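Local coordinates for glycosyl hydrolase (Rhizobium leguminosarum bv. trifolii, PDB 5NDX), which is a bacterial orthologue of human alpha-L-iduronidase, a family 39 glycoside hydrolase that probably cleaves iduronic acid residues from its substrates, at residues A[373-378]-A[408-413]; A[291-296]-A[396-401]. The protein carries 2 engineered substitutions. One frame throughout, in Å; residues are numbered along the deposited sequence.

Contact 1: A[373-378]-A[408-413]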
loop_
_atom_site.group_PDB
_atom_site.type_symbol
_atom_site.label_atom_id
_atom_site.label_comp_id
_atom_site.label_asym_id
_atom_site.label_seq_id
_atom_site.Cartn_x
_atom_site.Cartn_y
_atom_site.Cartn_z
ATOM N N ALA A 373 -5.990 3.521 -5.805
ATOM C CA ALA A 373 -4.967 4.400 -6.333
ATOM C C ALA A 373 -5.507 5.239 -7.482
ATOM O O ALA A 373 -4.944 6.278 -7.739
ATOM C CB ALA A 373 -3.785 3.597 -6.823
ATOM N N THR A 374 -6.583 4.782 -8.146
ATOM C CA THR A 374 -7.209 5.520 -9.246
ATOM C C THR A 374 -8.072 6.678 -8.854
ATOM O O THR A 374 -8.612 7.340 -9.739
ATOM C CB THR A 374 -8.086 4.599 -10.138
ATOM O OG1 THR A 374 -9.276 4.169 -9.420
ATOM C CG2 THR A 374 -7.286 3.401 -10.588
ATOM N N LEU A 375 -8.278 6.909 -7.558
ATOM C CA LEU A 375 -9.156 7.966 -7.141
ATOM C C LEU A 375 -8.577 9.341 -7.492
ATOM O O LEU A 375 -7.381 9.507 -7.645
ATOM C CB LEU A 375 -9.462 7.867 -5.658
ATOM C CG LEU A 375 -10.433 6.735 -5.259
ATOM C CD1 LEU A 375 -10.363 6.400 -3.775
ATOM C CD2 LEU A 375 -11.846 7.086 -5.663
ATOM N N GLY A 376 -9.486 10.283 -7.670
ATOM C CA GLY A 376 -9.172 11.643 -8.029
ATOM C C GLY A 376 -8.847 12.554 -6.870
ATOM O O GLY A 376 -8.554 12.086 -5.784
ATOM N N ASP A 377 -8.904 13.873 -7.116
ATOM C CA ASP A 377 -8.375 14.840 -6.146
ATOM C C ASP A 377 -9.476 15.733 -5.574
ATOM O O ASP A 377 -9.198 16.658 -4.795
ATOM C CB ASP A 377 -7.268 15.679 -6.765
ATOM C CG ASP A 377 -7.793 16.585 -7.920
ATOM O OD1 ASP A 377 -9.031 16.651 -8.233
ATOM O OD2 ASP A 377 -6.925 17.215 -8.545
ATOM N N THR A 378 -10.725 15.463 -5.932
ATOM C CA THR A 378 -11.823 16.281 -5.447
ATOM C C THR A 378 -13.024 15.400 -5.140
ATOM O O THR A 378 -13.389 14.573 -5.961
ATOM C CB THR A 378 -12.202 17.337 -6.526
ATOM O OG1 THR A 378 -11.040 18.070 -6.935
ATOM C CG2 THR A 378 -13.132 18.293 -5.982
ATOM N N SER A 408 -13.800 8.942 -10.711
ATOM C CA SER A 408 -13.372 7.686 -10.181
ATOM C C SER A 408 -14.121 7.506 -8.888
ATOM O O SER A 408 -14.010 8.327 -7.952
ATOM C CB SER A 408 -11.868 7.674 -9.911
ATOM O OG SER A 408 -11.465 6.401 -9.383
ATOM N N ILE A 409 -14.862 6.409 -8.819
ATOM C CA ILE A 409 -15.716 6.105 -7.678
ATOM C C ILE A 409 -15.391 4.717 -7.116
ATOM O O ILE A 409 -15.419 3.729 -7.868
ATOM C CB ILE A 409 -17.169 6.110 -8.108
ATOM C CG1 ILE A 409 -17.592 7.496 -8.589
ATOM C CG2 ILE A 409 -18.093 5.652 -6.954
ATOM C CD1 ILE A 409 -18.786 7.447 -9.494
ATOM N N SER A 410 -15.068 4.647 -5.827
ATOM C CA SER A 410 -14.954 3.380 -5.130
ATOM C C SER A 410 -16.310 3.076 -4.501
ATOM O O SER A 410 -16.829 3.870 -3.709
ATOM C CB SER A 410 -13.880 3.419 -4.067
ATOM O OG SER A 410 -12.602 3.593 -4.626
ATOM N N LEU A 411 -16.915 1.951 -4.869
ATOM C CA LEU A 411 -18.151 1.478 -4.212
ATOM C C LEU A 411 -17.767 0.254 -3.335
ATOM O O LEU A 411 -17.304 -0.791 -3.850
ATOM C CB LEU A 411 -19.163 1.113 -5.254
ATOM C CG LEU A 411 -20.551 0.800 -4.707
ATOM C CD1 LEU A 411 -21.185 2.029 -4.050
ATOM C CD2 LEU A 411 -21.417 0.295 -5.845
ATOM N N ILE A 412 -17.964 0.392 -2.026
ATOM C CA ILE A 412 -17.444 -0.516 -1.025
ATOM C C ILE A 412 -18.641 -1.253 -0.378
ATOM O O ILE A 412 -19.571 -0.585 0.073
ATOM C CB ILE A 412 -16.738 0.303 0.045
ATOM C CG1 ILE A 412 -15.618 1.155 -0.555
ATOM C CG2 ILE A 412 -16.211 -0.578 1.168
ATOM C CD1 ILE A 412 -15.245 2.336 0.318
ATOM N N HIS A 413 -18.667 -2.586 -0.385
ATOM C CA HIS A 413 -19.732 -3.318 0.341
ATOM C C HIS A 413 -19.007 -4.229 1.301
ATOM O O HIS A 413 -18.396 -5.212 0.891
ATOM C CB HIS A 413 -20.591 -4.031 -0.662
ATOM C CG HIS A 413 -21.914 -4.515 -0.156
ATOM N ND1 HIS A 413 -22.505 -4.104 1.031
ATOM C CD2 HIS A 413 -22.792 -5.362 -0.720
ATOM C CE1 HIS A 413 -23.683 -4.687 1.174
ATOM N NE2 HIS A 413 -23.892 -5.439 0.114
#

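Contact 2: A[291-296]-A[396-401]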
loop_
_atom_site.group_PDB
_atom_site.type_symbol
_atom_site.label_atom_id
_atom_site.label_comp_id
_atom_site.label_asym_id
_atom_site.label_seq_id
_atom_site.Cartn_x
_atom_site.Cartn_y
_atom_site.Cartn_z
ATOM N N ILE A 291 -12.240 0.834 6.238
ATOM C CA ILE A 291 -11.420 1.599 7.188
ATOM C C ILE A 291 -11.038 3.000 6.629
ATOM O O ILE A 291 -11.175 4.049 7.306
ATOM C CB ILE A 291 -10.189 0.816 7.559
ATOM C CG1 ILE A 291 -10.578 -0.330 8.507
ATOM C CG2 ILE A 291 -9.132 1.678 8.230
ATOM C CD1 ILE A 291 -9.528 -1.405 8.592
ATOM N N ILE A 292 -10.615 3.012 5.377
ATOM C CA ILE A 292 -10.332 4.259 4.701
ATOM C C ILE A 292 -11.546 5.167 4.645
ATOM O O ILE A 292 -11.463 6.364 5.008
ATOM C CB ILE A 292 -9.732 4.002 3.305
ATOM C CG1 ILE A 292 -8.277 3.507 3.497
ATOM C CG2 ILE A 292 -9.855 5.246 2.422
ATOM C CD1 ILE A 292 -7.665 2.784 2.304
ATOM N N GLU A 293 -12.691 4.624 4.217
ATOM C CA GLU A 293 -13.857 5.472 4.082
ATOM C C GLU A 293 -14.319 6.049 5.437
ATOM O O GLU A 293 -14.762 7.205 5.508
ATOM C CB GLU A 293 -14.978 4.730 3.366
ATOM C CG GLU A 293 -16.178 5.592 3.031
ATOM C CD GLU A 293 -17.220 5.721 4.138
ATOM O OE1 GLU A 293 -17.217 4.942 5.110
ATOM O OE2 GLU A 293 -18.095 6.610 3.975
ATOM N N GLN A 294 -14.226 5.253 6.493
ATOM C CA GLN A 294 -14.537 5.722 7.829
ATOM C C GLN A 294 -13.620 6.882 8.275
ATOM O O GLN A 294 -14.082 7.845 8.899
ATOM C CB GLN A 294 -14.433 4.583 8.858
ATOM C CG GLN A 294 -15.536 3.544 8.768
ATOM C CD GLN A 294 -15.192 2.253 9.518
ATOM O OE1 GLN A 294 -14.067 2.005 9.901
ATOM N NE2 GLN A 294 -16.149 1.406 9.649
ATOM N N HIS A 295 -12.328 6.773 8.008
ATOM C CA HIS A 295 -11.429 7.874 8.317
ATOM C C HIS A 295 -11.793 9.137 7.505
ATOM O O HIS A 295 -11.790 10.246 8.041
ATOM C CB HIS A 295 -9.970 7.482 8.059
ATOM C CG HIS A 295 -9.381 6.674 9.154
ATOM N ND1 HIS A 295 -9.674 5.339 9.324
ATOM C CD2 HIS A 295 -8.510 7.010 10.144
ATOM C CE1 HIS A 295 -9.028 4.889 10.390
ATOM N NE2 HIS A 295 -8.309 5.881 10.899
ATOM N N ASP A 296 -12.109 8.965 6.230
ATOM C CA ASP A 296 -12.480 10.092 5.399
ATOM C C ASP A 296 -13.782 10.768 5.902
ATOM O O ASP A 296 -13.827 11.995 6.051
ATOM C CB ASP A 296 -12.622 9.682 3.931
ATOM C CG ASP A 296 -12.803 10.882 3.008
ATOM O OD1 ASP A 296 -11.893 11.739 2.857
ATOM O OD2 ASP A 296 -13.867 10.948 2.421
ATOM N N ALA A 396 -20.795 1.793 1.251
ATOM C CA ALA A 396 -20.085 3.061 1.368
ATOM C C ALA A 396 -19.536 3.474 0.008
ATOM O O ALA A 396 -19.407 2.661 -0.940
ATOM C CB ALA A 396 -18.954 2.942 2.403
ATOM N N ILE A 397 -19.249 4.759 -0.113
ATOM C CA ILE A 397 -18.791 5.311 -1.381
ATOM C C ILE A 397 -17.665 6.350 -1.229
ATOM O O ILE A 397 -17.662 7.084 -0.265
ATOM C CB ILE A 397 -19.993 5.870 -2.140
ATOM C CG1 ILE A 397 -19.603 6.160 -3.593
ATOM C CG2 ILE A 397 -20.564 7.134 -1.466
ATOM C CD1 ILE A 397 -20.808 6.408 -4.449
ATOM N N LEU A 398 -16.685 6.360 -2.145
ATOM C CA LEU A 398 -15.678 7.450 -2.261
ATOM C C LEU A 398 -15.833 7.994 -3.689
ATOM O O LEU A 398 -15.334 7.395 -4.646
ATOM C CB LEU A 398 -14.252 6.954 -2.017
ATOM C CG LEU A 398 -13.983 6.345 -0.619
ATOM C CD1 LEU A 398 -12.706 5.542 -0.635
ATOM C CD2 LEU A 398 -13.913 7.449 0.443
ATOM N N PRO A 399 -16.549 9.115 -3.844
ATOM C CA PRO A 399 -16.885 9.637 -5.143
ATOM C C PRO A 399 -16.001 10.806 -5.467
ATOM O O PRO A 399 -16.052 11.800 -4.752
ATOM C CB PRO A 399 -18.339 10.065 -4.974
ATOM C CG PRO A 399 -18.419 10.491 -3.546
ATOM C CD PRO A 399 -17.297 9.800 -2.772
ATOM N N THR A 400 -15.129 10.652 -6.473
ATOM C CA THR A 400 -14.131 11.665 -6.788
ATOM C C THR A 400 -14.186 12.099 -8.246
ATOM O O THR A 400 -14.571 11.325 -9.118
ATOM C CB THR A 400 -12.691 11.230 -6.464
ATOM O OG1 THR A 400 -12.291 10.167 -7.337
ATOM C CG2 THR A 400 -12.551 10.847 -5.006
ATOM N N ARG A 401 -13.790 13.342 -8.475
ATOM C CA ARG A 401 -13.553 13.901 -9.833
ATOM C C ARG A 401 -12.068 13.805 -10.145
ATOM O O ARG A 401 -11.226 14.097 -9.304
ATOM C CB ARG A 401 -14.004 15.369 -9.917
ATOM C CG ARG A 401 -14.138 16.004 -11.328
ATOM C CD ARG A 401 -14.439 17.521 -11.183
ATOM N NE ARG A 401 -13.273 18.172 -10.560
ATOM C CZ ARG A 401 -13.181 19.430 -10.077
ATOM N NH1 ARG A 401 -14.222 20.258 -10.118
ATOM N NH2 ARG A 401 -11.992 19.844 -9.527
HETATM O O HOH W 1 -20.006 6.282 2.168
HETATM O O HOH W 2 -17.533 8.664 2.348
#

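Contact 1: A[373-378]-A[408-413]
L375 and S408 mark the closest backbone approach, their CA atoms 5.2 Å apart, where the loop 373-378 comes up against the first residues of the extended strand segment 408-413. Alternation along the strand decides which residues take part: S408 and S410 meet the loop, whereas I409 between them points away. The hydroxyl of S408 is carried out to the loop because OG stands opposite the backbone N (chi1 -180°), and from there it makes a weak hydrogen bond of 3.0 Å to T374 O. T374 OG1 lies 3.1 Å from the same S408 OG, but its own hydrogen bond runs back to L371 O, in the helix that precedes the loop. The stronger partner of S408 OG is the side-chain amide of Q521, which offers its NE2 to this serine and its OE1 to S410, so a single amide joins both hydroxyls.

The setting is the mixed beta sheet that accompanies the TIM barrel of this family 39 enzyme; strand 407-413 lies there between strands 395-401 and 518-526, antiparallel to both, and the loop linking helix 364-372 to strand 378-385 meets the start of that strand. The methyls of L375 rest against serine oxygens: CD2 comes to 3.4 Å from S408 O, and S410 OG sits 3.7 Å from both CD1 and CD2 of L375. F18, W22 and L398 also touch this leucine. Next along the loop, G376 brings its backbone N to 4.2 Å from S408 CB, and the serine is thus met by three consecutive loop residues.

Contact 2: A[291-296]-A[396-401]
E293 extends from the helix with CG anti to the backbone N (chi1 -173°) and then folds at chi2 (-86°), a bend that lays its carboxylate across the methyl of A396. The methyl sits over the flat face of the acid, with E293 CD 3.7 Å from A396 CB. The inner part of the same side chain serves L398, whose CD2 rests 3.9 Å from E293 CG. That branch also approaches D296, while the other, CD1, meets I292 CG2 at 4.2 Å, the two side chains running nearly perpendicular. A single leucine thus touches two adjacent helix residues, I292 and E293, and D296 one turn on.

No direct hydrogen bond crosses between the segments; water does the joining. E293 OE2 is 2.7 Å from each of two bridging waters, one of which accepts from I397 N at 2.8 Å, while the other reaches I397 O at 3.1 Å. The acid's charge is met by R297, which forms a salt bridge to the same OE2, and D296 has its own salt bridge to R16. The helix and strand axes approach to 8.9 Å at 69°, steeply crossed. This is a helix packed on a sheet between domains: helix 282-300, which leads into the eighth strand of the TIM barrel, lies against the accessory beta sheet, the pairing of a TIM barrel with a beta sheet domain that is known in family 39 glycosidases.

How the contacts relate
Both contacts are buried, and their centres lie about 7 Å apart on neighbouring antiparallel strands of one sheet, whose backbones pair S408 with T400, S410 with L398 and A396 with I412. T400, from the strand of contact 2, ties them together: its OG1 probably hydrogen-bonds both S408 O (2.6 Å) and G376 N (2.8 Å), strand and loop of contact 1. The partners differ in origin. Contact 1 sets a connecting loop on the sheet through neutral serine and threonine hydroxyls, an amide and a leucine. Contact 2 joins the sheet to a barrel helix with carboxylates and waters beside an apolar patch, the arginines that pair with those acids lying outside both segments.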